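Local coordinates for protein FOKI restriction endonuclease (Planomicrobium okeanokoites, PDB 2FOK) that cleaves double-stranded DNA beside its recognition sequence, as a metal-dependent type IIS restriction endonuclease whose recognition and cleavage activities lie in separate domains, at residues 63-68 and 126-131; 158-163 and 289-294; 338-343 and 397-402; 309-314 and 372-377. All blocks are in the same frame, centred on the assembly; numbering follows the deposited sequence.

Contacts 1 and 2 follow one another along the chain, whereas contacts 3 and 4 alternate their segments. Contact 1 joins two strands of a small antiparallel sheet in recognition subdomain 1. Contact 2, its centre about 20 Å away, sets the start of helix 160-169 against loop 289-294. Contact 4, its centre about 12 Å from that of contact 2, touches it: Val-291 packs on Leu-314, and Trp-293 on Pro-377. Contact 3, its centre about 22 Å from that of contact 4, touches that contact through Glu-339 and Arg-309 and joins helix 341-352 to the end of helix 389-398. The series is consistent with a path linking recognition part and cleavage domain.

Contact 1: residues 63-68 and 126-131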
loop_
_atom_site.group_PDB
_atom_site.type_symbol
_atom_site.label_atom_id
_atom_site.label_comp_id
_atom_site.label_asym_id
_atom_site.label_seq_id
_atom_site.Cartn_x
_atom_site.Cartn_y
_atom_site.Cartn_z
ATOM N N ASP A 63 25.944 23.529 16.486
ATOM C CA ASP A 63 24.814 23.481 15.572
ATOM C C ASP A 63 24.710 22.026 15.162
ATOM O O ASP A 63 25.492 21.534 14.357
ATOM C CB ASP A 63 25.082 24.374 14.359
ATOM C CG ASP A 63 25.130 25.848 14.728
ATOM O OD1 ASP A 63 24.352 26.264 15.611
ATOM O OD2 ASP A 63 25.947 26.588 14.144
ATOM N N LEU A 64 23.731 21.345 15.737
ATOM C CA LEU A 64 23.517 19.930 15.510
ATOM C C LEU A 64 22.872 19.537 14.192
ATOM O O LEU A 64 21.801 20.023 13.819
ATOM C CB LEU A 64 22.700 19.352 16.669
ATOM C CG LEU A 64 23.379 19.386 18.042
ATOM C CD1 LEU A 64 22.329 19.214 19.147
ATOM C CD2 LEU A 64 24.434 18.293 18.107
ATOM N N ILE A 65 23.548 18.634 13.499
ATOM C CA ILE A 65 23.074 18.105 12.240
ATOM C C ILE A 65 23.552 16.656 12.256
ATOM O O ILE A 65 24.698 16.385 12.620
ATOM C CB ILE A 65 23.667 18.891 11.039
ATOM C CG1 ILE A 65 23.338 18.169 9.723
ATOM C CG2 ILE A 65 25.173 19.069 11.214
ATOM C CD1 ILE A 65 23.077 19.104 8.548
ATOM N N TYR A 66 22.665 15.727 11.912
ATOM C CA TYR A 66 23.012 14.304 11.906
ATOM C C TYR A 66 22.707 13.697 10.543
ATOM O O TYR A 66 21.698 14.027 9.930
ATOM C CB TYR A 66 22.213 13.535 12.977
ATOM C CG TYR A 66 22.288 14.073 14.400
ATOM C CD1 TYR A 66 23.514 14.266 15.042
ATOM C CD2 TYR A 66 21.129 14.357 15.116
ATOM C CE1 TYR A 66 23.578 14.730 16.369
ATOM C CE2 TYR A 66 21.183 14.820 16.439
ATOM C CZ TYR A 66 22.408 15.002 17.055
ATOM O OH TYR A 66 22.456 15.468 18.351
ATOM N N THR A 67 23.578 12.809 10.070
ATOM C CA THR A 67 23.364 12.155 8.782
ATOM C C THR A 67 22.475 10.951 9.018
ATOM O O THR A 67 22.326 10.489 10.151
ATOM C CB THR A 67 24.676 11.643 8.151
ATOM O OG1 THR A 67 25.198 10.576 8.946
ATOM C CG2 THR A 67 25.707 12.753 8.056
ATOM N N TYR A 68 21.892 10.437 7.946
ATOM C CA TYR A 68 21.014 9.281 8.050
ATOM C C TYR A 68 21.687 8.155 8.829
ATOM O O TYR A 68 21.113 7.617 9.773
ATOM C CB TYR A 68 20.636 8.779 6.656
ATOM C CG TYR A 68 19.248 8.186 6.578
ATOM C CD1 TYR A 68 18.987 6.901 7.068
ATOM C CD2 TYR A 68 18.197 8.905 6.010
ATOM C CE1 TYR A 68 17.703 6.347 6.994
ATOM C CE2 TYR A 68 16.914 8.365 5.930
ATOM C CZ TYR A 68 16.675 7.086 6.424
ATOM O OH TYR A 68 15.409 6.560 6.349
ATOM N N SER A 126 23.045 16.034 1.365
ATOM C CA SER A 126 23.859 16.005 2.570
ATOM C C SER A 126 23.410 14.777 3.369
ATOM O O SER A 126 24.073 14.360 4.329
ATOM C CB SER A 126 23.625 17.284 3.375
ATOM O OG SER A 126 24.496 17.358 4.482
ATOM N N ASP A 127 22.273 14.212 2.950
ATOM C CA ASP A 127 21.694 13.028 3.584
ATOM C C ASP A 127 21.616 13.258 5.084
ATOM O O ASP A 127 21.858 12.343 5.871
ATOM C CB ASP A 127 22.574 11.806 3.294
ATOM C CG ASP A 127 21.803 10.502 3.335
ATOM O OD1 ASP A 127 20.562 10.526 3.174
ATOM O OD2 ASP A 127 22.453 9.448 3.529
ATOM N N SER A 128 21.266 14.484 5.467
ATOM C CA SER A 128 21.200 14.861 6.874
ATOM C C SER A 128 19.898 15.519 7.321
ATOM O O SER A 128 19.091 15.947 6.505
ATOM C CB SER A 128 22.368 15.800 7.192
ATOM O OG SER A 128 23.601 15.181 6.886
ATOM N N PHE A 129 19.714 15.595 8.636
ATOM C CA PHE A 129 18.532 16.209 9.228
ATOM C C PHE A 129 18.918 17.211 10.321
ATOM O O PHE A 129 20.005 17.129 10.913
ATOM C CB PHE A 129 17.616 15.164 9.897
ATOM C CG PHE A 129 17.200 14.025 9.006
ATOM C CD1 PHE A 129 18.118 13.068 8.600
ATOM C CD2 PHE A 129 15.868 13.875 8.634
ATOM C CE1 PHE A 129 17.727 11.977 7.847
ATOM C CE2 PHE A 129 15.460 12.782 7.877
ATOM C CZ PHE A 129 16.395 11.828 7.483
ATOM N N VAL A 130 18.001 18.145 10.581
ATOM C CA VAL A 130 18.145 19.134 11.642
ATOM C C VAL A 130 16.732 19.346 12.192
ATOM O O VAL A 130 15.750 19.043 11.531
ATOM C CB VAL A 130 18.701 20.499 11.143
ATOM C CG1 VAL A 130 20.128 20.333 10.631
ATOM C CG2 VAL A 130 17.790 21.074 10.067
ATOM N N ILE A 131 16.638 19.848 13.410
ATOM C CA ILE A 131 15.349 20.100 14.028
ATOM C C ILE A 131 14.756 21.337 13.352
ATOM O O ILE A 131 15.476 22.078 12.677
ATOM C CB ILE A 131 15.535 20.340 15.548
ATOM C CG1 ILE A 131 14.218 20.132 16.286
ATOM C CG2 ILE A 131 16.090 21.740 15.797
ATOM C CD1 ILE A 131 14.361 20.112 17.818
HETATM O O HOH W 1 19.366 19.874 15.074
#
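Tyr-66 and Phe-129 form an antiparallel hydrogen-bonded pair: Tyr-66 N reaches Phe-129 O at 3.2 Å, and Phe-129 N returns to Tyr-66 O at 2.8 Å. Thr-67 and Ser-128 follow as a non-hydrogen-bonded pair, and beyond them Tyr-68 N donates to Asp-127 O at 2.8 Å. Tyr-68 brings CD2 to 3.6 Å from Phe-129 CE1, meeting the phenylalanine at its edge, with the two ring planes 54° apart. Ile-65 turns CG1 anti to its own N (chi1 171°), which lays the branch along Ser-128 CB and carries CD1 to 3.8 Å from Val-130 CG1. Ser-128 OG touches the methyl of Thr-67 and donates to Ser-126 O at 2.7 Å, approaching from above that carbonyl plane. At the other end, beyond the Tyr-66 and Phe-129 pair, one water bridges Leu-64 O and Ile-131 N. The Asp-127 carboxylate lies beside Tyr-68 CB and is fixed by Tyr-122 OH and a salt bridge to Arg-6. Farther out, Asp-108 holds the Tyr-68 hydroxyl and Val-26 O that of Tyr-66. Asp-127 and Ser-128 both face Ile-123, a G1 beta bulge in the three-stranded antiparallel sheet whose middle strand is 128-131; such a small sheet beside helices is consistent with the winged helix-turn-helix character of this recognition subdomain.

Contact 2: residues 158-163 and 289-294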
loop_
_atom_site.group_PDB
_atom_site.type_symbol
_atom_site.label_atom_id
_atom_site.label_comp_id
_atom_site.label_asym_id
_atom_site.label_seq_id
_atom_site.Cartn_x
_atom_site.Cartn_y
_atom_site.Cartn_z
ATOM N N SER A 158 -0.470 19.504 8.785
ATOM C CA SER A 158 0.420 19.829 7.670
ATOM C C SER A 158 0.824 18.527 6.970
ATOM O O SER A 158 1.650 18.533 6.051
ATOM C CB SER A 158 1.677 20.506 8.196
ATOM O OG SER A 158 2.513 19.546 8.834
ATOM N N TYR A 159 0.236 17.423 7.427
ATOM C CA TYR A 159 0.492 16.075 6.911
ATOM C C TYR A 159 -0.701 15.655 6.027
ATOM O O TYR A 159 -1.766 15.311 6.531
ATOM C CB TYR A 159 0.667 15.130 8.112
ATOM C CG TYR A 159 1.059 13.718 7.749
ATOM C CD1 TYR A 159 2.184 13.467 6.969
ATOM C CD2 TYR A 159 0.259 12.637 8.119
ATOM C CE1 TYR A 159 2.493 12.192 6.560
ATOM C CE2 TYR A 159 0.567 11.352 7.709
ATOM C CZ TYR A 159 1.683 11.140 6.926
ATOM O OH TYR A 159 1.984 9.869 6.494
ATOM N N PRO A 160 -0.526 15.660 4.696
ATOM C CA PRO A 160 -1.621 15.293 3.790
ATOM C C PRO A 160 -2.413 14.020 4.089
ATOM O O PRO A 160 -3.636 14.076 4.207
ATOM C CB PRO A 160 -0.967 15.284 2.400
ATOM C CG PRO A 160 0.229 16.151 2.536
ATOM C CD PRO A 160 0.708 15.996 3.961
ATOM N N PRO A 161 -1.744 12.855 4.190
ATOM C CA PRO A 161 -2.478 11.619 4.481
ATOM C C PRO A 161 -3.487 11.715 5.618
ATOM O O PRO A 161 -4.567 11.127 5.538
ATOM C CB PRO A 161 -1.371 10.613 4.761
ATOM C CG PRO A 161 -0.266 11.074 3.857
ATOM C CD PRO A 161 -0.310 12.587 3.985
ATOM N N ALA A 162 -3.132 12.444 6.674
ATOM C CA ALA A 162 -4.023 12.630 7.819
ATOM C C ALA A 162 -5.214 13.440 7.334
ATOM O O ALA A 162 -6.358 13.133 7.644
ATOM C CB ALA A 162 -3.306 13.374 8.937
ATOM N N ILE A 163 -4.941 14.482 6.558
ATOM C CA ILE A 163 -6.025 15.297 6.022
ATOM C C ILE A 163 -6.906 14.426 5.130
ATOM O O ILE A 163 -8.121 14.574 5.121
ATOM C CB ILE A 163 -5.487 16.501 5.215
ATOM C CG1 ILE A 163 -4.756 17.462 6.159
ATOM C CG2 ILE A 163 -6.641 17.229 4.514
ATOM C CD1 ILE A 163 -5.510 17.773 7.443
ATOM N N LYS A 289 0.701 22.586 3.869
ATOM C CA LYS A 289 1.053 21.167 3.866
ATOM C C LYS A 289 2.422 20.891 3.270
ATOM O O LYS A 289 2.808 21.492 2.271
ATOM C CB LYS A 289 -0.008 20.363 3.118
ATOM C CG LYS A 289 -1.253 20.098 3.949
ATOM C CD LYS A 289 -2.269 19.261 3.186
ATOM C CE LYS A 289 -2.775 19.965 1.959
ATOM N NZ LYS A 289 -4.206 19.603 1.701
ATOM N N ARG A 290 3.147 19.974 3.908
ATOM C CA ARG A 290 4.483 19.578 3.494
ATOM C C ARG A 290 4.438 18.360 2.579
ATOM O O ARG A 290 3.860 17.329 2.936
ATOM C CB ARG A 290 5.334 19.236 4.720
ATOM C CG ARG A 290 6.003 20.424 5.400
ATOM C CD ARG A 290 7.174 19.952 6.275
ATOM N NE ARG A 290 7.471 20.885 7.365
ATOM C CZ ARG A 290 8.701 21.189 7.782
ATOM N NH1 ARG A 290 9.768 20.641 7.206
ATOM N NH2 ARG A 290 8.871 22.037 8.790
ATOM N N VAL A 291 5.059 18.487 1.403
ATOM C CA VAL A 291 5.108 17.408 0.413
ATOM C C VAL A 291 6.551 17.278 -0.041
ATOM O O VAL A 291 7.209 18.276 -0.316
ATOM C CB VAL A 291 4.240 17.727 -0.842
ATOM C CG1 VAL A 291 4.484 16.681 -1.929
ATOM C CG2 VAL A 291 2.755 17.781 -0.467
ATOM N N TYR A 292 7.048 16.053 -0.117
ATOM C CA TYR A 292 8.420 15.835 -0.536
ATOM C C TYR A 292 8.479 14.727 -1.576
ATOM O O TYR A 292 7.709 13.776 -1.534
ATOM C CB TYR A 292 9.309 15.476 0.670
ATOM C CG TYR A 292 8.522 15.068 1.894
ATOM C CD1 TYR A 292 8.023 16.028 2.777
ATOM C CD2 TYR A 292 8.184 13.729 2.114
ATOM C CE1 TYR A 292 7.197 15.671 3.840
ATOM C CE2 TYR A 292 7.356 13.361 3.177
ATOM C CZ TYR A 292 6.864 14.335 4.032
ATOM O OH TYR A 292 6.031 13.978 5.074
ATOM N N TRP A 293 9.402 14.898 -2.517
ATOM C CA TRP A 293 9.669 13.976 -3.609
ATOM C C TRP A 293 9.690 12.515 -3.156
ATOM O O TRP A 293 9.262 11.627 -3.891
ATOM C CB TRP A 293 11.022 14.358 -4.210
ATOM C CG TRP A 293 11.439 13.607 -5.424
ATOM C CD1 TRP A 293 11.021 13.822 -6.707
ATOM C CD2 TRP A 293 12.423 12.576 -5.488
ATOM N NE1 TRP A 293 11.690 12.993 -7.568
ATOM C CE2 TRP A 293 12.560 12.217 -6.847
ATOM C CE3 TRP A 293 13.210 11.921 -4.527
ATOM C CZ2 TRP A 293 13.452 11.226 -7.275
ATOM C CZ3 TRP A 293 14.103 10.934 -4.951
ATOM C CH2 TRP A 293 14.215 10.598 -6.316
ATOM N N GLU A 294 10.188 12.278 -1.946
ATOM C CA GLU A 294 10.297 10.923 -1.394
ATOM C C GLU A 294 8.987 10.308 -0.933
ATOM O O GLU A 294 8.968 9.168 -0.486
ATOM C CB GLU A 294 11.272 10.905 -0.216
ATOM C CG GLU A 294 12.725 10.972 -0.601
ATOM C CD GLU A 294 13.234 12.396 -0.685
ATOM O OE1 GLU A 294 12.407 13.336 -0.722
ATOM O OE2 GLU A 294 14.470 12.577 -0.714
#
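This is a buried contact between a helix start in recognition subdomain 2 and the irregular chain linking helix 269-279 to helix 303-319: Ser-158, Tyr-159 and Pro-160, where helix 160-169 begins, meet the loop residues Lys-289 to Tyr-292. A single direct hydrogen bond joins the backbones, Arg-290 N to Ser-158 O at 3.0 Å, nearly straight at 167°. The same oxygen also receives a CA-H...O contact from Lys-289 CA at 3.5 Å, so two consecutive loop residues converge on it. Pro-160 supplies the apolar part. Its CD rests 3.6 Å from Arg-290 O, while CG comes to 4.0 Å from Lys-289 CD and 4.2 Å from Val-291 CG2. The proline ring and the lysine chain lie alongside each other but head opposite ways, and Ile-163, one turn along the helix, adds its CG1 against the same Lys-289 methylene. Tyr-159 occupies the N-cap position and prolines fill the next two places, where a helix has no need of their missing N-H groups; Tyr-159 O accepts from Ile-163 N to begin the helical bonding. The Tyr-159 ring has Pro-161 CD 3.7 Å above its centre, and its edge looks toward Tyr-292 OH, which lies 4.2 Å from CE1. Lys-289 bends at chi3 (-63°) and chi4, and past the proline its amino group is held by a salt bridge to Asp-369 and by Gly-355 O. Tyr-159 OH donates to Gly-9 O, and helix 222-236 packs on the Tyr-159 side chain through Ile-230 and Trp-233.

Contact 3: residues 338-343 and 397-402; sequences DEVIET and LRHKLK
A histidine-carboxylate bond of unusually short modelled length marks this contact: His-399 ND1 donates to Glu-342 OE2 at 2.5 Å. The bond is fairly straight, at 159°, but OE2 also sits too near a neighbour in the model, so its exact place and the shortness are doubtful. The carboxylate oxygen reaches the imidazole at its edge, near the ring plane, while the plane of the carboxylate itself is turned 69° from that of the ring. Two torsions bring the groups together: Glu-342 bends sharply at chi2 (-88°), and His-399 holds CG anti to its backbone N, reaching out toward the glutamate. On its way, Glu-342 CG passes 3.2 Å from Arg-398 O, a carbonyl near the end of helix 389-398 that accepts a hydrogen bond from His-406 NE2. Replacing Glu-342 by an alanine is likely to leave His-399 ND1 without its carboxylate mate and to open a gap beside Arg-398 O. Arg-398 bends at chi3 and sets CD 3.4 Å from Glu-342 O. Its NE lies 3.7 Å from Thr-343 OG1 and is buried with no partner in the model; the Thr-343 hydroxyl bonds to Ser-395 OG. Val-340 is the N-cap of helix 341-352, and Thr-343 N closes the first turn onto Val-340 O at 2.9 Å. The beginning of one helix thus meets the end of another across the boundary between the D3 domain and the PD-(D/E)XK cleavage domain, an interdomain contact made chiefly by polar side chains.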
loop_
_atom_site.group_PDB
_atom_site.type_symbol
_atom_site.label_atom_id
_atom_site.label_comp_id
_atom_site.label_asym_id
_atom_site.label_seq_id
_atom_site.Cartn_x
_atom_site.Cartn_y
_atom_site.Cartn_z
ATOM N N ASP A 338 7.696 12.741 -21.813
ATOM C CA ASP A 338 6.678 12.334 -22.774
ATOM C C ASP A 338 5.686 11.348 -22.170
ATOM O O ASP A 338 5.898 10.132 -22.203
ATOM C CB ASP A 338 7.346 11.690 -23.982
ATOM C CG ASP A 338 6.929 12.330 -25.277
ATOM O OD1 ASP A 338 5.708 12.475 -25.497
ATOM O OD2 ASP A 338 7.823 12.691 -26.072
ATOM N N GLU A 339 4.591 11.873 -21.633
ATOM C CA GLU A 339 3.579 11.035 -21.008
ATOM C C GLU A 339 2.265 10.999 -21.777
ATOM O O GLU A 339 1.971 11.885 -22.574
ATOM C CB GLU A 339 3.326 11.519 -19.576
ATOM C CG GLU A 339 3.684 10.509 -18.502
ATOM C CD GLU A 339 4.966 9.767 -18.814
ATOM O OE1 GLU A 339 6.055 10.273 -18.453
ATOM O OE2 GLU A 339 4.881 8.680 -19.422
ATOM N N VAL A 340 1.479 9.955 -21.526
ATOM C CA VAL A 340 0.178 9.773 -22.161
ATOM C C VAL A 340 -0.877 10.305 -21.194
ATOM O O VAL A 340 -0.735 10.158 -19.982
ATOM C CB VAL A 340 -0.075 8.279 -22.451
ATOM C CG1 VAL A 340 -1.559 8.010 -22.575
ATOM C CG2 VAL A 340 0.660 7.867 -23.718
ATOM N N ILE A 341 -1.930 10.918 -21.726
ATOM C CA ILE A 341 -2.987 11.504 -20.891
ATOM C C ILE A 341 -3.481 10.670 -19.700
ATOM O O ILE A 341 -3.736 11.226 -18.628
ATOM C CB ILE A 341 -4.241 11.903 -21.745
ATOM C CG1 ILE A 341 -3.870 12.962 -22.792
ATOM C CG2 ILE A 341 -5.337 12.442 -20.847
ATOM C CD1 ILE A 341 -3.551 14.334 -22.223
ATOM N N GLU A 342 -3.631 9.358 -19.867
ATOM C CA GLU A 342 -4.131 8.540 -18.760
ATOM C C GLU A 342 -3.106 8.189 -17.681
ATOM O O GLU A 342 -3.473 7.743 -16.599
ATOM C CB GLU A 342 -4.800 7.264 -19.282
ATOM C CG GLU A 342 -4.234 6.751 -20.575
ATOM C CD GLU A 342 -4.907 7.361 -21.774
ATOM O OE1 GLU A 342 -6.130 7.178 -21.941
ATOM O OE2 GLU A 342 -4.207 8.029 -22.551
ATOM N N THR A 343 -1.827 8.377 -17.975
ATOM C CA THR A 343 -0.797 8.123 -16.977
ATOM C C THR A 343 -0.829 9.356 -16.081
ATOM O O THR A 343 -0.743 9.253 -14.858
ATOM C CB THR A 343 0.609 8.006 -17.606
ATOM O OG1 THR A 343 0.794 6.690 -18.148
ATOM C CG2 THR A 343 1.676 8.249 -16.549
ATOM N N LEU A 397 -0.821 -0.044 -21.591
ATOM C CA LEU A 397 -2.117 -0.598 -21.204
ATOM C C LEU A 397 -3.131 0.384 -20.611
ATOM O O LEU A 397 -4.339 0.114 -20.609
ATOM C CB LEU A 397 -1.899 -1.767 -20.235
ATOM C CG LEU A 397 -1.137 -2.988 -20.776
ATOM C CD1 LEU A 397 -0.894 -3.976 -19.637
ATOM C CD2 LEU A 397 -1.933 -3.655 -21.889
ATOM N N ARG A 398 -2.650 1.503 -20.074
ATOM C CA ARG A 398 -3.545 2.516 -19.507
ATOM C C ARG A 398 -4.149 3.280 -20.677
ATOM O O ARG A 398 -5.306 3.697 -20.635
ATOM C CB ARG A 398 -2.775 3.483 -18.599
ATOM C CG ARG A 398 -3.149 3.339 -17.128
ATOM C CD ARG A 398 -2.567 4.446 -16.277
ATOM N NE ARG A 398 -1.125 4.301 -16.127
ATOM C CZ ARG A 398 -0.540 3.735 -15.082
ATOM N NH1 ARG A 398 -1.276 3.253 -14.083
ATOM N NH2 ARG A 398 0.780 3.663 -15.034
ATOM N N HIS A 399 -3.342 3.456 -21.718
ATOM C CA HIS A 399 -3.760 4.129 -22.936
ATOM C C HIS A 399 -4.060 3.043 -23.971
ATOM O O HIS A 399 -3.400 2.948 -25.007
ATOM C CB HIS A 399 -2.635 5.015 -23.441
ATOM C CG HIS A 399 -2.952 5.729 -24.718
ATOM N ND1 HIS A 399 -3.728 6.867 -24.760
ATOM C CD2 HIS A 399 -2.620 5.455 -26.000
ATOM C CE1 HIS A 399 -3.858 7.264 -26.013
ATOM N NE2 HIS A 399 -3.195 6.424 -26.786
ATOM N N LYS A 400 -5.044 2.205 -23.681
ATOM C CA LYS A 400 -5.393 1.124 -24.593
ATOM C C LYS A 400 -6.609 0.402 -24.056
ATOM O O LYS A 400 -7.559 0.152 -24.784
ATOM C CB LYS A 400 -4.226 0.141 -24.716
ATOM C CG LYS A 400 -4.322 -0.781 -25.911
ATOM C CD LYS A 400 -3.594 -2.091 -25.673
ATOM C CE LYS A 400 -2.575 -2.343 -26.770
ATOM N NZ LYS A 400 -1.931 -1.069 -27.212
ATOM N N LEU A 401 -6.564 0.067 -22.770
ATOM C CA LEU A 401 -7.672 -0.616 -22.118
ATOM C C LEU A 401 -8.596 0.485 -21.601
ATOM O O LEU A 401 -8.373 1.044 -20.535
ATOM C CB LEU A 401 -7.153 -1.492 -20.963
ATOM C CG LEU A 401 -5.998 -2.484 -21.232
ATOM C CD1 LEU A 401 -5.984 -3.539 -20.128
ATOM C CD2 LEU A 401 -6.140 -3.165 -22.607
ATOM N N LYS A 402 -9.622 0.793 -22.386
ATOM C CA LYS A 402 -10.586 1.845 -22.070
ATOM C C LYS A 402 -11.704 1.441 -21.118
ATOM O O LYS A 402 -12.554 2.259 -20.784
ATOM C CB LYS A 402 -11.195 2.385 -23.369
#

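Contact 4: residues 309-314 and 372-377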
loop_
_atom_site.group_PDB
_atom_site.type_symbol
_atom_site.label_atom_id
_atom_site.label_comp_id
_atom_site.label_asym_id
_atom_site.label_seq_id
_atom_site.Cartn_x
_atom_site.Cartn_y
_atom_site.Cartn_z
ATOM N N ARG A 309 8.145 12.556 -12.101
ATOM C CA ARG A 309 6.968 12.794 -12.934
ATOM C C ARG A 309 5.803 13.352 -12.110
ATOM O O ARG A 309 5.165 14.327 -12.501
ATOM C CB ARG A 309 6.557 11.489 -13.620
ATOM C CG ARG A 309 5.656 11.652 -14.834
ATOM C CD ARG A 309 4.576 10.579 -14.807
ATOM N NE ARG A 309 5.014 9.329 -15.417
ATOM C CZ ARG A 309 4.795 8.108 -14.926
ATOM N NH1 ARG A 309 4.133 7.934 -13.790
ATOM N NH2 ARG A 309 5.239 7.053 -15.596
ATOM N N ARG A 310 5.515 12.729 -10.972
ATOM C CA ARG A 310 4.436 13.219 -10.125
ATOM C C ARG A 310 4.815 14.563 -9.496
ATOM O O ARG A 310 3.956 15.402 -9.273
ATOM C CB ARG A 310 4.102 12.189 -9.047
ATOM C CG ARG A 310 3.257 11.037 -9.585
ATOM C CD ARG A 310 3.255 9.817 -8.662
ATOM N NE ARG A 310 2.558 8.699 -9.287
ATOM C CZ ARG A 310 2.640 7.437 -8.885
ATOM N NH1 ARG A 310 3.392 7.113 -7.847
ATOM N NH2 ARG A 310 1.995 6.488 -9.550
ATOM N N ALA A 311 6.104 14.769 -9.235
ATOM C CA ALA A 311 6.580 16.020 -8.634
ATOM C C ALA A 311 6.375 17.190 -9.587
ATOM O O ALA A 311 5.918 18.264 -9.189
ATOM C CB ALA A 311 8.058 15.903 -8.275
ATOM N N LEU A 312 6.726 16.968 -10.848
ATOM C CA LEU A 312 6.582 17.974 -11.876
ATOM C C LEU A 312 5.117 18.280 -12.209
ATOM O O LEU A 312 4.803 19.376 -12.666
ATOM C CB LEU A 312 7.330 17.526 -13.129
ATOM C CG LEU A 312 8.843 17.536 -12.929
ATOM C CD1 LEU A 312 9.545 16.961 -14.142
ATOM C CD2 LEU A 312 9.280 18.973 -12.652
ATOM N N ILE A 313 4.217 17.323 -12.002
ATOM C CA ILE A 313 2.818 17.602 -12.277
ATOM C C ILE A 313 2.280 18.479 -11.150
ATOM O O ILE A 313 1.464 19.368 -11.374
ATOM C CB ILE A 313 1.956 16.321 -12.377
ATOM C CG1 ILE A 313 2.478 15.399 -13.484
ATOM C CG2 ILE A 313 0.536 16.700 -12.723
ATOM C CD1 ILE A 313 2.015 13.939 -13.343
ATOM N N LEU A 314 2.733 18.220 -9.931
ATOM C CA LEU A 314 2.315 19.014 -8.783
ATOM C C LEU A 314 2.696 20.476 -9.052
ATOM O O LEU A 314 1.884 21.383 -8.881
ATOM C CB LEU A 314 3.037 18.538 -7.519
ATOM C CG LEU A 314 2.254 18.245 -6.233
ATOM C CD1 LEU A 314 3.230 18.102 -5.076
ATOM C CD2 LEU A 314 1.243 19.333 -5.954
ATOM N N LEU A 372 3.889 23.854 0.459
ATOM C CA LEU A 372 5.175 24.552 0.554
ATOM C C LEU A 372 6.168 24.085 -0.513
ATOM O O LEU A 372 5.900 23.149 -1.273
ATOM C CB LEU A 372 5.807 24.368 1.940
ATOM C CG LEU A 372 5.134 25.134 3.078
ATOM C CD1 LEU A 372 5.160 24.279 4.328
ATOM C CD2 LEU A 372 5.836 26.494 3.305
ATOM N N GLN A 373 7.324 24.743 -0.544
ATOM C CA GLN A 373 8.380 24.444 -1.506
ATOM C C GLN A 373 9.190 23.195 -1.175
ATOM O O GLN A 373 9.865 23.136 -0.148
ATOM C CB GLN A 373 9.333 25.643 -1.621
ATOM C CG GLN A 373 10.126 25.934 -0.354
ATOM C CD GLN A 373 11.230 26.961 -0.563
ATOM O OE1 GLN A 373 12.175 27.033 0.223
ATOM N NE2 GLN A 373 11.114 27.758 -1.619
ATOM N N PHE A 374 9.118 22.201 -2.054
ATOM C CA PHE A 374 9.868 20.960 -1.881
ATOM C C PHE A 374 10.881 20.863 -3.016
ATOM O O PHE A 374 10.653 21.384 -4.103
ATOM C CB PHE A 374 8.934 19.752 -1.933
ATOM C CG PHE A 374 8.111 19.672 -3.184
ATOM C CD1 PHE A 374 6.995 20.488 -3.354
ATOM C CD2 PHE A 374 8.435 18.765 -4.185
ATOM C CE1 PHE A 374 6.213 20.400 -4.505
ATOM C CE2 PHE A 374 7.662 18.669 -5.338
ATOM C CZ PHE A 374 6.545 19.489 -5.500
ATOM N N VAL A 375 11.997 20.194 -2.774
ATOM C CA VAL A 375 13.012 20.074 -3.806
ATOM C C VAL A 375 13.006 18.751 -4.560
ATOM O O VAL A 375 12.856 17.684 -3.966
ATOM C CB VAL A 375 14.423 20.282 -3.217
ATOM C CG1 VAL A 375 14.861 19.047 -2.443
ATOM C CG2 VAL A 375 15.403 20.590 -4.331
ATOM N N ILE A 376 13.138 18.834 -5.880
ATOM C CA ILE A 376 13.226 17.644 -6.719
ATOM C C ILE A 376 14.737 17.506 -6.822
ATOM O O ILE A 376 15.392 18.323 -7.469
ATOM C CB ILE A 376 12.664 17.867 -8.147
ATOM C CG1 ILE A 376 11.156 18.107 -8.104
ATOM C CG2 ILE A 376 12.933 16.646 -8.998
ATOM C CD1 ILE A 376 10.509 18.156 -9.482
ATOM N N PRO A 377 15.312 16.480 -6.180
ATOM C CA PRO A 377 16.763 16.249 -6.198
ATOM C C PRO A 377 17.328 15.813 -7.550
ATOM O O PRO A 377 16.650 15.155 -8.333
ATOM C CB PRO A 377 16.961 15.184 -5.125
ATOM C CG PRO A 377 15.671 14.422 -5.140
ATOM C CD PRO A 377 14.601 15.455 -5.400
#
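Phe-374 and Ile-376 point from the loop toward helix 303-319 and meet Ala-311, Leu-312 and Leu-314. The phenylalanine comes forward with its outer end: CZ lies 3.6 Å from Leu-314 CD1, the two side chains crossing at a slant, and CE2 lies 4.1 Å from Ala-311 CB. Ala-311 O sits at the ring edge, near its plane, 3.9 Å from CZ. Phe-374 reaches the helix with chi1 at 56°, CG lodged between the backbone N and the carbonyl carbon. Ile-376 takes the other half of the contact with its terminal methyl. CD1 meets Ala-311 CB at 3.5 Å and, tightly, Leu-312 CD2 at the same 3.5 Å, with the leucine nearly perpendicular to the isoleucine. Leu-312 heads away at its CB and reaches back through CD2. If Phe-374 were cut back to an alanine, a gap would probably open beside Leu-314 CD1 and Ala-311 would lose part of its apolar cover. Leu-314 also packs on Leu-351 of helix 341-352, which ties this patch to the rest of the D3 region. No hydrogen bond crosses between the segments, so the hold between the two is mainly the fit of aliphatic and aromatic carbons, a hydrophobic one that depends on shape.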